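Local coordinates for protein fructose-bisphosphate aldolase class I (PDB 1W8S) that belongs to the DeoC/LacD family of class I aldolases, a TIM-barrel family, and holds 1,6-di-O-phosphono-beta-D-fructofuranose in its pocket, at residues 75-80 / 94-99; 104-109 / 137-142; 111-116 / 125-130; 15-20 / 249-254. The protein carries 2 engineered substitutions. One frame throughout, in Å; residues are numbered along the deposited sequence.

How the contacts relate
All four contacts belong to one TIM barrel. Contacts 1, 2 and 3 are buried; contact 4 is only partly buried, across the chain's centre from contacts 1 and 3. Contacts 2 and 3 share strand 108-113, which contact 2 pairs with strand 141-145 and contact 3 covers with helix 120-137. Contact 1 lies on the neighbouring strand 75-81 and touches both. The chemistry differs: a single backbone bond and a bridging water in contact 1, parallel-strand bonds in contact 2, both with aliphatic packing; a tyrosine-glutamate bond at the end of a ring packed on leucine and isoleucine in contact 3; and an arginine stacked on a tyrosine in contact 4, where the last helix meets the first strand.

Contact 1. Residues 75-80 / 94-99; sequences LILKLN and ANCSVE
The carboxamide of N95 lies with one face over the carbonyl oxygen of L79, its CG 3.4 Å from L79 O. This is the end of a TIM-barrel strand, 75-81, meeting the loop that leads into helix 98-103. The oxygen is held by the backbone instead: N95 N donates to L79 O at 2.8 Å, with an N-H...O angle of 164°. The carboxamide's own polar atoms turn to other partners. ND2 makes a weak hydrogen bond to Q61, while N95 OD1 is bonded to a water at 2.6 Å, which also reaches K78 O at 2.7 Å. N95 CG sits between backbone N and carbonyl carbon (chi1 58°), which folds the amide back over L79. S97 is the N-cap of the helix, its side chain capping a backbone N of the first turn; OG also bonds to E100 OE1. The remaining packing is aliphatic apart from the C96 sulfur. L77 points at the loop and touches C96 SG. L79 buries more surface than any other residue here: its CD2 meets C96 CB at 3.9 Å and lies near S97 O, and its other methyl, CD1, reaches V98 CG2 at 4.1 Å.

Contact 2. Residues 104-109 / 137-142; sequences LGASAV and FDLPLV
V109 O receives the amide of V142 at 2.7 Å from V142 N, nearly straight, with an N-H...O angle of 175°. The CA-H of L141 leans on the same oxygen, so one carbonyl is met by two neighbouring residues. With the return bond from V109 N to P140 O (3.0 Å), this is a parallel pairing of two adjacent TIM-barrel strands, 108-113 and 141-145, joined by helix 120-137 as a beta-alpha-beta crossover. V109 stands beside L141 as its bridge partner. Both point to the helix side of the sheet, where L141 also touches L127 and I130, and V109 CG2 meets L141 CD1 at 4.0 Å. The other branch, V109 CG1, is placed anti to the carbonyl carbon (chi1 -69°) and packs on L139 CD2 at 3.8 Å, the two side chains crossing at about a right angle. L139 belongs to the loop before its strand. It points into the facing segment and spreads over several backbone atoms there, with CD1 on A106 O and CG over A108 CA, while V102 of helix 98-103 touches it from outside the pair. P140, which has no amide hydrogen to offer, packs its ring along the other chain: CB rests on A108 CB, and P140 CD comes within 3.2 Å of S107 O.

Contact 3. Residues 111-116 / 125-130; sequences YTIYPG and EELARI
Y111 leaves strand 108-113 toward helix 120-137, its ring swung to the helix by a CG anti to the backbone N (chi1 -169°). CB and CG lie near L127 CD1, and Y111 CD2 comes closest to L127 CD1, at 3.7 Å; CE2 lies by L127 CB. On the other side of the ring's long axis CD1 and CE1 both press on I130 CD1, with Y111 CE1 only 3.3 Å from it, a tight fit. CZ faces E126 OE1, and at the tip Y111 OH donates to E126 OE1 at 2.6 Å, using the carboxylate's anti lone pair. OE1 lies near the ring plane, yet the carboxylate is turned 90° to the ring. This is the first half of a TIM-barrel beta-alpha-beta unit, the helix running back over its strand at 154° between their directions. Further along the strand, I113 CG2 meets L127 CD2 at 3.8 Å while lying at the edge of the Y111 ring. A128 packs on A94 of a neighbouring subunit. E126 OE1 also accepts the backbone amide of A94 of its own chain. Two donors therefore share one carboxylate oxygen, which would probably stabilise its negative charge and fix the glutamate's rotation beside the phenol.

Contact 4. Residues 15-20 / 249-254; sequences RGKSII and ELVYGG
Stacking comes first: the guanidinium of R15 lies flat on the ring of Y252, planes 18° apart, as a cation-pi pair with R15 CZ 3.6 Å from the ring centroid. R15 NH2 lies over the same ring, and a bend at chi3 (-62°) brings the group round onto it. Around the ring's edge K17 O sits in plane, 3.5 Å from Y252 CE1. Aliphatic contacts form the second group. I19, on the first strand of the TIM barrel, packs CG1 on V251 CG1 at 3.8 Å; it also packs against the ring's hydroxyl end, I19 CB 3.4 Å from Y252 OH. K17 CB adds to this against V251 CG1 at 3.5 Å, then the chain bends at chi2 and carries NZ away to A225 O. Together these residues join strand 18-22 to the final helix, 240-253, which runs back past it at 142°. The polar ends look to a third party: R15 NH1 forms a salt bridge with D56, and both Y252 OH and the amide of I19 bond to D56 OD2. The aspartate's charge would be expected to offset the arginine's, while its bonds to R15 NH1 and Y252 OH fix the two groups against each other.

Contact 1. Residues 75-80 / 94-99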
loop_
_atom_site.group_PDB
_atom_site.type_symbol
_atom_site.label_atom_id
_atom_site.label_comp_id
_atom_site.label_asym_id
_atom_site.label_seq_id
_atom_site.Cartn_x
_atom_site.Cartn_y
_atom_site.Cartn_z
ATOM N N LEU E 75 23.429 18.005 -14.991
ATOM C CA LEU E 75 23.115 16.747 -14.329
ATOM C C LEU E 75 21.636 16.397 -14.518
ATOM O O LEU E 75 20.785 17.236 -14.303
ATOM C CB LEU E 75 23.419 16.881 -12.847
ATOM C CG LEU E 75 22.844 15.828 -11.908
ATOM C CD1 LEU E 75 23.462 14.482 -12.172
ATOM C CD2 LEU E 75 23.063 16.261 -10.468
ATOM N N ILE E 76 21.381 15.147 -14.915
ATOM C CA ILE E 76 20.081 14.525 -14.888
ATOM C C ILE E 76 20.137 13.559 -13.716
ATOM O O ILE E 76 20.954 12.632 -13.703
ATOM C CB ILE E 76 19.800 13.794 -16.182
ATOM C CG1 ILE E 76 19.915 14.761 -17.361
ATOM C CG2 ILE E 76 18.412 13.143 -16.145
ATOM C CD1 ILE E 76 19.631 14.129 -18.725
ATOM N N LEU E 77 19.324 13.826 -12.699
ATOM C CA LEU E 77 19.225 12.968 -11.511
ATOM C C LEU E 77 18.204 11.864 -11.776
ATOM O O LEU E 77 16.999 12.107 -11.965
ATOM C CB LEU E 77 18.866 13.795 -10.302
ATOM C CG LEU E 77 19.111 13.316 -8.886
ATOM C CD1 LEU E 77 18.719 11.896 -8.682
ATOM C CD2 LEU E 77 20.567 13.488 -8.568
ATOM N N LYS E 78 18.723 10.643 -11.891
ATOM C CA LYS E 78 17.944 9.435 -12.072
ATOM C C LYS E 78 17.305 9.073 -10.737
ATOM O O LYS E 78 18.015 8.730 -9.788
ATOM C CB LYS E 78 18.893 8.305 -12.489
ATOM C CG LYS E 78 18.245 6.942 -12.683
ATOM C CD LYS E 78 17.069 7.042 -13.558
ATOM C CE LYS E 78 16.533 5.664 -13.985
ATOM N NZ LYS E 78 16.728 4.617 -13.011
ATOM N N LEU E 79 15.989 9.223 -10.644
ATOM C CA LEU E 79 15.296 9.191 -9.346
ATOM C C LEU E 79 15.026 7.791 -8.823
ATOM O O LEU E 79 15.009 7.596 -7.615
ATOM C CB LEU E 79 13.958 9.953 -9.370
ATOM C CG LEU E 79 14.058 11.432 -9.718
ATOM C CD1 LEU E 79 12.678 11.918 -10.106
ATOM C CD2 LEU E 79 14.575 12.209 -8.550
ATOM N N ASN E 80 14.774 6.834 -9.710
ATOM C CA ASN E 80 14.450 5.492 -9.272
ATOM C C ASN E 80 15.629 4.581 -9.532
ATOM O O ASN E 80 16.682 5.041 -9.928
ATOM C CB ASN E 80 13.102 4.938 -9.796
ATOM C CG ASN E 80 12.931 4.973 -11.315
ATOM O OD1 ASN E 80 13.715 5.579 -12.043
ATOM N ND2 ASN E 80 11.837 4.365 -11.783
ATOM N N ALA E 94 11.224 5.252 -6.691
ATOM C CA ALA E 94 12.030 6.417 -6.416
ATOM C C ALA E 94 12.782 6.256 -5.128
ATOM O O ALA E 94 12.225 5.811 -4.123
ATOM C CB ALA E 94 11.141 7.674 -6.345
ATOM N N ASN E 95 14.065 6.581 -5.155
ATOM C CA ASN E 95 14.872 6.654 -3.939
ATOM C C ASN E 95 15.236 8.099 -3.597
ATOM O O ASN E 95 16.036 8.353 -2.673
ATOM C CB ASN E 95 16.157 5.816 -4.064
ATOM C CG ASN E 95 17.007 6.224 -5.212
ATOM O OD1 ASN E 95 17.587 7.309 -5.212
ATOM N ND2 ASN E 95 17.103 5.357 -6.210
ATOM N N CYS E 96 14.675 9.027 -4.356
ATOM C CA CYS E 96 14.954 10.466 -4.277
ATOM C C CYS E 96 13.736 11.216 -4.745
ATOM O O CYS E 96 13.040 10.739 -5.655
ATOM C CB CYS E 96 16.125 10.812 -5.197
ATOM S SG CYS E 96 16.846 12.462 -4.995
ATOM N N SER E 97 13.503 12.399 -4.167
ATOM C CA SER E 97 12.436 13.310 -4.595
ATOM C C SER E 97 12.976 14.319 -5.567
ATOM O O SER E 97 14.208 14.554 -5.638
ATOM C CB SER E 97 11.857 14.076 -3.419
ATOM O OG SER E 97 12.810 14.859 -2.749
ATOM N N VAL E 98 12.078 14.942 -6.313
ATOM C CA VAL E 98 12.457 16.034 -7.187
ATOM C C VAL E 98 13.022 17.177 -6.377
ATOM O O VAL E 98 13.973 17.813 -6.798
ATOM C CB VAL E 98 11.241 16.512 -7.998
ATOM C CG1 VAL E 98 11.529 17.814 -8.711
ATOM C CG2 VAL E 98 10.819 15.405 -8.967
ATOM N N GLU E 99 12.439 17.468 -5.215
ATOM C CA GLU E 99 12.947 18.591 -4.407
ATOM C C GLU E 99 14.429 18.346 -4.023
ATOM O O GLU E 99 15.266 19.257 -4.064
ATOM C CB GLU E 99 12.070 18.804 -3.162
ATOM C CG GLU E 99 12.624 19.849 -2.205
ATOM C CD GLU E 99 11.729 20.173 -1.003
ATOM O OE1 GLU E 99 10.532 19.877 -1.032
ATOM O OE2 GLU E 99 12.255 20.794 -0.079
HETATM O O HOH W 1 18.749 8.495 -7.232
#

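Contact 2. Residues 104-109 / 137-142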
loop_
_atom_site.group_PDB
_atom_site.type_symbol
_atom_site.label_atom_id
_atom_site.label_comp_id
_atom_site.label_asym_id
_atom_site.label_seq_id
_atom_site.Cartn_x
_atom_site.Cartn_y
_atom_site.Cartn_z
ATOM N N LEU E 104 20.531 18.920 -5.100
ATOM C CA LEU E 104 21.713 18.205 -5.562
ATOM C C LEU E 104 22.324 18.785 -6.858
ATOM O O LEU E 104 23.378 18.321 -7.322
ATOM C CB LEU E 104 21.364 16.711 -5.702
ATOM C CG LEU E 104 21.199 15.954 -4.380
ATOM C CD1 LEU E 104 20.739 14.554 -4.610
ATOM C CD2 LEU E 104 22.477 15.957 -3.566
ATOM N N GLY E 105 21.666 19.806 -7.419
ATOM C CA GLY E 105 22.162 20.539 -8.559
ATOM C C GLY E 105 21.681 20.028 -9.897
ATOM O O GLY E 105 22.234 20.389 -10.934
ATOM N N ALA E 106 20.649 19.211 -9.880
ATOM C CA ALA E 106 20.068 18.657 -11.104
ATOM C C ALA E 106 19.470 19.744 -11.970
ATOM O O ALA E 106 18.880 20.671 -11.453
ATOM C CB ALA E 106 18.992 17.636 -10.755
ATOM N N SER E 107 19.637 19.612 -13.290
ATOM C CA SER E 107 18.939 20.423 -14.295
ATOM C C SER E 107 17.774 19.694 -14.935
ATOM O O SER E 107 16.994 20.286 -15.681
ATOM C CB SER E 107 19.888 20.790 -15.435
ATOM O OG SER E 107 20.874 21.662 -14.977
ATOM N N ALA E 108 17.700 18.396 -14.707
ATOM C CA ALA E 108 16.536 17.587 -15.057
ATOM C C ALA E 108 16.487 16.359 -14.157
ATOM O O ALA E 108 17.447 16.055 -13.416
ATOM C CB ALA E 108 16.608 17.163 -16.497
ATOM N N VAL E 109 15.364 15.661 -14.222
ATOM C CA VAL E 109 15.190 14.396 -13.524
ATOM C C VAL E 109 14.809 13.310 -14.498
ATOM O O VAL E 109 14.163 13.557 -15.535
ATOM C CB VAL E 109 14.164 14.452 -12.365
ATOM C CG1 VAL E 109 14.712 15.297 -11.206
ATOM C CG2 VAL E 109 12.815 14.960 -12.830
ATOM N N PHE E 137 8.810 22.463 -9.652
ATOM C CA PHE E 137 10.212 22.889 -9.500
ATOM C C PHE E 137 10.843 23.312 -10.840
ATOM O O PHE E 137 12.005 23.694 -10.866
ATOM C CB PHE E 137 11.012 21.769 -8.835
ATOM C CG PHE E 137 10.736 21.635 -7.344
ATOM C CD1 PHE E 137 11.386 22.460 -6.453
ATOM C CD2 PHE E 137 9.797 20.714 -6.841
ATOM C CE1 PHE E 137 11.139 22.356 -5.097
ATOM C CE2 PHE E 137 9.540 20.614 -5.480
ATOM C CZ PHE E 137 10.209 21.445 -4.602
ATOM N N ASP E 138 10.056 23.275 -11.919
ATOM C CA ASP E 138 10.504 23.640 -13.289
ATOM C C ASP E 138 11.784 22.877 -13.672
ATOM O O ASP E 138 12.743 23.475 -14.157
ATOM C CB ASP E 138 10.714 25.167 -13.366
ATOM C CG ASP E 138 10.526 25.729 -14.776
ATOM O OD1 ASP E 138 9.515 25.417 -15.457
ATOM O OD2 ASP E 138 11.361 26.495 -15.275
ATOM N N LEU E 139 11.797 21.570 -13.416
ATOM C CA LEU E 139 12.865 20.660 -13.839
ATOM C C LEU E 139 12.279 19.740 -14.906
ATOM O O LEU E 139 11.300 19.059 -14.615
ATOM C CB LEU E 139 13.316 19.815 -12.646
ATOM C CG LEU E 139 14.789 19.838 -12.275
ATOM C CD1 LEU E 139 15.323 21.241 -12.236
ATOM C CD2 LEU E 139 15.032 19.119 -10.977
ATOM N N PRO E 140 12.835 19.701 -16.128
ATOM C CA PRO E 140 12.362 18.755 -17.143
ATOM C C PRO E 140 12.407 17.308 -16.682
ATOM O O PRO E 140 13.323 16.940 -16.000
ATOM C CB PRO E 140 13.336 18.963 -18.298
ATOM C CG PRO E 140 13.847 20.349 -18.101
ATOM C CD PRO E 140 13.936 20.541 -16.634
ATOM N N LEU E 141 11.389 16.528 -17.056
ATOM C CA LEU E 141 11.296 15.113 -16.778
ATOM C C LEU E 141 11.673 14.304 -17.992
ATOM O O LEU E 141 11.058 14.459 -19.053
ATOM C CB LEU E 141 9.862 14.788 -16.376
ATOM C CG LEU E 141 9.491 13.330 -16.183
ATOM C CD1 LEU E 141 10.275 12.750 -15.037
ATOM C CD2 LEU E 141 7.963 13.234 -15.996
ATOM N N VAL E 142 12.679 13.449 -17.828
ATOM C CA VAL E 142 13.084 12.482 -18.850
ATOM C C VAL E 142 12.531 11.138 -18.424
ATOM O O VAL E 142 12.897 10.630 -17.345
ATOM C CB VAL E 142 14.625 12.382 -19.002
ATOM C CG1 VAL E 142 14.987 11.455 -20.226
ATOM C CG2 VAL E 142 15.248 13.739 -19.103
#

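Contact 3. Residues 111-116 / 125-130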
loop_
_atom_site.group_PDB
_atom_site.type_symbol
_atom_site.label_atom_id
_atom_site.label_comp_id
_atom_site.label_asym_id
_atom_site.label_seq_id
_atom_site.Cartn_x
_atom_site.Cartn_y
_atom_site.Cartn_z
ATOM N N TYR E 111 13.308 9.153 -14.785
ATOM C CA TYR E 111 12.503 8.117 -14.148
ATOM C C TYR E 111 12.232 6.972 -15.132
ATOM O O TYR E 111 11.723 7.197 -16.238
ATOM C CB TYR E 111 11.178 8.673 -13.605
ATOM C CG TYR E 111 10.416 7.725 -12.704
ATOM C CD1 TYR E 111 10.685 7.666 -11.352
ATOM C CD2 TYR E 111 9.384 6.889 -13.205
ATOM C CE1 TYR E 111 9.958 6.815 -10.505
ATOM C CE2 TYR E 111 8.690 6.039 -12.390
ATOM C CZ TYR E 111 8.984 5.979 -11.041
ATOM O OH TYR E 111 8.260 5.136 -10.245
ATOM N N THR E 112 12.604 5.770 -14.730
ATOM C CA THR E 112 12.356 4.567 -15.538
ATOM C C THR E 112 10.972 3.997 -15.347
ATOM O O THR E 112 10.479 3.871 -14.206
ATOM C CB THR E 112 13.419 3.506 -15.224
ATOM O OG1 THR E 112 14.695 4.011 -15.622
ATOM C CG2 THR E 112 13.227 2.280 -16.094
ATOM N N ILE E 113 10.322 3.653 -16.466
ATOM C CA ILE E 113 9.086 2.901 -16.406
ATOM C C ILE E 113 9.253 1.619 -17.209
ATOM O O ILE E 113 10.023 1.591 -18.177
ATOM C CB ILE E 113 7.882 3.699 -16.898
ATOM C CG1 ILE E 113 8.075 4.169 -18.364
ATOM C CG2 ILE E 113 7.600 4.876 -15.986
ATOM C CD1 ILE E 113 6.842 4.763 -18.990
ATOM N N TYR E 114 8.553 0.566 -16.772
ATOM C CA TYR E 114 8.525 -0.733 -17.466
ATOM C C TYR E 114 7.079 -1.091 -17.849
ATOM O O TYR E 114 6.421 -1.905 -17.192
ATOM C CB TYR E 114 9.111 -1.858 -16.612
ATOM C CG TYR E 114 10.502 -1.599 -16.105
ATOM C CD1 TYR E 114 11.557 -1.436 -16.961
ATOM C CD2 TYR E 114 10.763 -1.525 -14.728
ATOM C CE1 TYR E 114 12.855 -1.191 -16.469
ATOM C CE2 TYR E 114 12.057 -1.267 -14.241
ATOM C CZ TYR E 114 13.081 -1.108 -15.113
ATOM O OH TYR E 114 14.349 -0.887 -14.631
ATOM N N PRO E 115 6.580 -0.473 -18.904
ATOM C CA PRO E 115 5.266 -0.833 -19.437
ATOM C C PRO E 115 5.157 -2.315 -19.678
ATOM O O PRO E 115 6.123 -2.960 -20.117
ATOM C CB PRO E 115 5.183 -0.040 -20.731
ATOM C CG PRO E 115 6.072 1.100 -20.536
ATOM C CD PRO E 115 7.188 0.611 -19.659
ATOM N N GLY E 116 4.005 -2.862 -19.348
ATOM C CA GLY E 116 3.753 -4.295 -19.428
ATOM C C GLY E 116 3.987 -5.039 -18.119
ATOM O O GLY E 116 3.398 -6.090 -17.890
ATOM N N GLU E 125 1.729 5.254 -11.049
ATOM C CA GLU E 125 1.303 5.986 -9.863
ATOM C C GLU E 125 2.377 6.951 -9.298
ATOM O O GLU E 125 2.112 8.143 -9.008
ATOM C CB GLU E 125 0.832 4.983 -8.807
ATOM C CG GLU E 125 0.491 5.582 -7.473
ATOM C CD GLU E 125 -0.073 4.565 -6.482
ATOM O OE1 GLU E 125 -0.377 3.396 -6.869
ATOM O OE2 GLU E 125 -0.215 4.981 -5.303
ATOM N N GLU E 126 3.592 6.444 -9.135
ATOM C CA GLU E 126 4.694 7.254 -8.651
ATOM C C GLU E 126 5.109 8.328 -9.642
ATOM O O GLU E 126 5.326 9.510 -9.275
ATOM C CB GLU E 126 5.874 6.374 -8.308
ATOM C CG GLU E 126 6.996 7.131 -7.646
ATOM C CD GLU E 126 7.926 6.164 -6.951
ATOM O OE1 GLU E 126 8.599 5.409 -7.690
ATOM O OE2 GLU E 126 7.952 6.134 -5.697
ATOM N N LEU E 127 5.180 7.965 -10.914
ATOM C CA LEU E 127 5.505 8.927 -11.934
ATOM C C LEU E 127 4.557 10.120 -11.903
ATOM O O LEU E 127 4.964 11.247 -12.149
ATOM C CB LEU E 127 5.491 8.266 -13.304
ATOM C CG LEU E 127 5.920 9.124 -14.481
ATOM C CD1 LEU E 127 7.281 9.748 -14.195
ATOM C CD2 LEU E 127 5.958 8.308 -15.743
ATOM N N ALA E 128 3.299 9.890 -11.588
ATOM C CA ALA E 128 2.333 10.978 -11.510
ATOM C C ALA E 128 2.759 12.011 -10.488
ATOM O O ALA E 128 2.612 13.202 -10.722
ATOM C CB ALA E 128 0.973 10.476 -11.140
ATOM N N ARG E 129 3.287 11.541 -9.373
ATOM C CA ARG E 129 3.738 12.451 -8.332
ATOM C C ARG E 129 5.033 13.148 -8.738
ATOM O O ARG E 129 5.240 14.346 -8.446
ATOM C CB ARG E 129 3.917 11.700 -7.000
ATOM C CG ARG E 129 2.593 11.107 -6.445
ATOM C CD ARG E 129 2.703 10.608 -4.987
ATOM N NE ARG E 129 3.402 9.324 -4.917
ATOM C CZ ARG E 129 2.830 8.115 -4.999
ATOM N NH1 ARG E 129 1.513 7.988 -5.150
ATOM N NH2 ARG E 129 3.592 7.010 -4.934
ATOM N N ILE E 130 5.912 12.413 -9.399
ATOM C CA ILE E 130 7.177 12.953 -9.838
ATOM C C ILE E 130 6.959 14.013 -10.951
ATOM O O ILE E 130 7.539 15.102 -10.908
ATOM C CB ILE E 130 8.072 11.830 -10.283
ATOM C CG1 ILE E 130 8.607 11.065 -9.050
ATOM C CG2 ILE E 130 9.171 12.349 -11.178
ATOM C CD1 ILE E 130 9.068 9.779 -9.432
#

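Contact 4. Residues 15-20 / 249-254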
loop_
_atom_site.group_PDB
_atom_site.type_symbol
_atom_site.label_atom_id
_atom_site.label_comp_id
_atom_site.label_asym_id
_atom_site.label_seq_id
_atom_site.Cartn_x
_atom_site.Cartn_y
_atom_site.Cartn_z
ATOM N N ARG E 15 23.587 22.475 -29.167
ATOM C CA ARG E 15 24.103 22.358 -30.529
ATOM C C ARG E 15 23.093 21.720 -31.478
ATOM O O ARG E 15 23.386 21.529 -32.660
ATOM C CB ARG E 15 25.446 21.609 -30.555
ATOM C CG ARG E 15 26.602 22.435 -30.025
ATOM C CD ARG E 15 27.732 21.621 -29.430
ATOM N NE ARG E 15 27.302 20.847 -28.269
ATOM C CZ ARG E 15 28.120 20.129 -27.507
ATOM N NH1 ARG E 15 27.643 19.478 -26.462
ATOM N NH2 ARG E 15 29.420 20.082 -27.777
ATOM N N GLY E 16 21.901 21.410 -30.970
ATOM C CA GLY E 16 20.803 20.926 -31.785
ATOM C C GLY E 16 20.558 19.429 -31.672
ATOM O O GLY E 16 19.513 18.957 -32.121
ATOM N N LYS E 17 21.562 18.716 -31.131
ATOM C CA LYS E 17 21.543 17.284 -30.871
ATOM C C LYS E 17 22.197 17.116 -29.500
ATOM O O LYS E 17 22.882 18.034 -29.030
ATOM C CB LYS E 17 22.358 16.505 -31.924
ATOM C CG LYS E 17 21.824 16.517 -33.364
ATOM C CD LYS E 17 20.370 16.074 -33.457
ATOM C CE LYS E 17 19.755 16.345 -34.836
ATOM N NZ LYS E 17 18.452 15.615 -34.896
ATOM N N SER E 18 22.033 15.949 -28.887
ATOM C CA SER E 18 22.461 15.754 -27.514
ATOM C C SER E 18 23.199 14.424 -27.320
ATOM O O SER E 18 22.843 13.412 -27.918
ATOM C CB SER E 18 21.228 15.839 -26.596
ATOM O OG SER E 18 21.542 15.611 -25.213
ATOM N N ILE E 19 24.265 14.454 -26.526
ATOM C CA ILE E 19 24.883 13.245 -26.017
ATOM C C ILE E 19 24.905 13.371 -24.507
ATOM O O ILE E 19 25.451 14.323 -23.976
ATOM C CB ILE E 19 26.323 13.043 -26.517
ATOM C CG1 ILE E 19 26.384 13.024 -28.042
ATOM C CG2 ILE E 19 26.871 11.743 -25.939
ATOM C CD1 ILE E 19 27.769 12.857 -28.601
ATOM N N ILE E 20 24.322 12.385 -23.843
ATOM C CA ILE E 20 24.263 12.338 -22.389
ATOM C C ILE E 20 25.048 11.131 -21.959
ATOM O O ILE E 20 24.842 10.067 -22.498
ATOM C CB ILE E 20 22.806 12.181 -21.921
ATOM C CG1 ILE E 20 21.949 13.357 -22.377
ATOM C CG2 ILE E 20 22.761 12.076 -20.420
ATOM C CD1 ILE E 20 22.437 14.634 -21.898
ATOM N N GLU E 249 31.591 14.285 -32.824
ATOM C CA GLU E 249 31.628 14.778 -34.196
ATOM C C GLU E 249 30.488 14.206 -35.046
ATOM O O GLU E 249 29.940 14.910 -35.893
ATOM C CB GLU E 249 32.927 14.489 -34.903
ATOM C CG GLU E 249 32.801 14.940 -36.372
ATOM C CD GLU E 249 34.079 15.318 -37.031
ATOM O OE1 GLU E 249 35.137 14.802 -36.592
ATOM O OE2 GLU E 249 33.994 16.125 -38.011
ATOM N N LEU E 250 30.147 12.935 -34.845
ATOM C CA LEU E 250 29.033 12.348 -35.580
ATOM C C LEU E 250 27.717 13.012 -35.202
ATOM O O LEU E 250 26.913 13.323 -36.073
ATOM C CB LEU E 250 28.938 10.842 -35.334
ATOM C CG LEU E 250 27.765 10.160 -36.036
ATOM C CD1 LEU E 250 27.942 10.137 -37.546
ATOM C CD2 LEU E 250 27.613 8.744 -35.510
ATOM N N VAL E 251 27.502 13.234 -33.909
ATOM C CA VAL E 251 26.201 13.693 -33.422
ATOM C C VAL E 251 26.061 15.201 -33.610
ATOM O O VAL E 251 25.047 15.668 -34.126
ATOM C CB VAL E 251 25.959 13.268 -31.932
ATOM C CG1 VAL E 251 24.708 13.944 -31.317
ATOM C CG2 VAL E 251 25.827 11.763 -31.823
ATOM N N TYR E 252 27.077 15.961 -33.210
ATOM C CA TYR E 252 27.002 17.427 -33.299
ATOM C C TYR E 252 27.378 17.926 -34.700
ATOM O O TYR E 252 26.934 18.991 -35.131
ATOM C CB TYR E 252 27.938 18.082 -32.289
ATOM C CG TYR E 252 27.704 17.614 -30.853
ATOM C CD1 TYR E 252 26.427 17.560 -30.301
ATOM C CD2 TYR E 252 28.784 17.267 -30.041
ATOM C CE1 TYR E 252 26.231 17.132 -29.019
ATOM C CE2 TYR E 252 28.601 16.854 -28.749
ATOM C CZ TYR E 252 27.325 16.778 -28.241
ATOM O OH TYR E 252 27.166 16.350 -26.950
ATOM N N GLY E 253 28.199 17.162 -35.394
ATOM C CA GLY E 253 28.679 17.562 -36.712
ATOM C C GLY E 253 27.702 17.289 -37.830
ATOM O O GLY E 253 27.697 17.990 -38.834
ATOM N N GLY E 254 26.880 16.261 -37.668
ATOM C CA GLY E 254 25.898 15.913 -38.681
ATOM C C GLY E 254 26.517 15.160 -39.845
ATOM O O GLY E 254 26.146 15.402 -41.002
#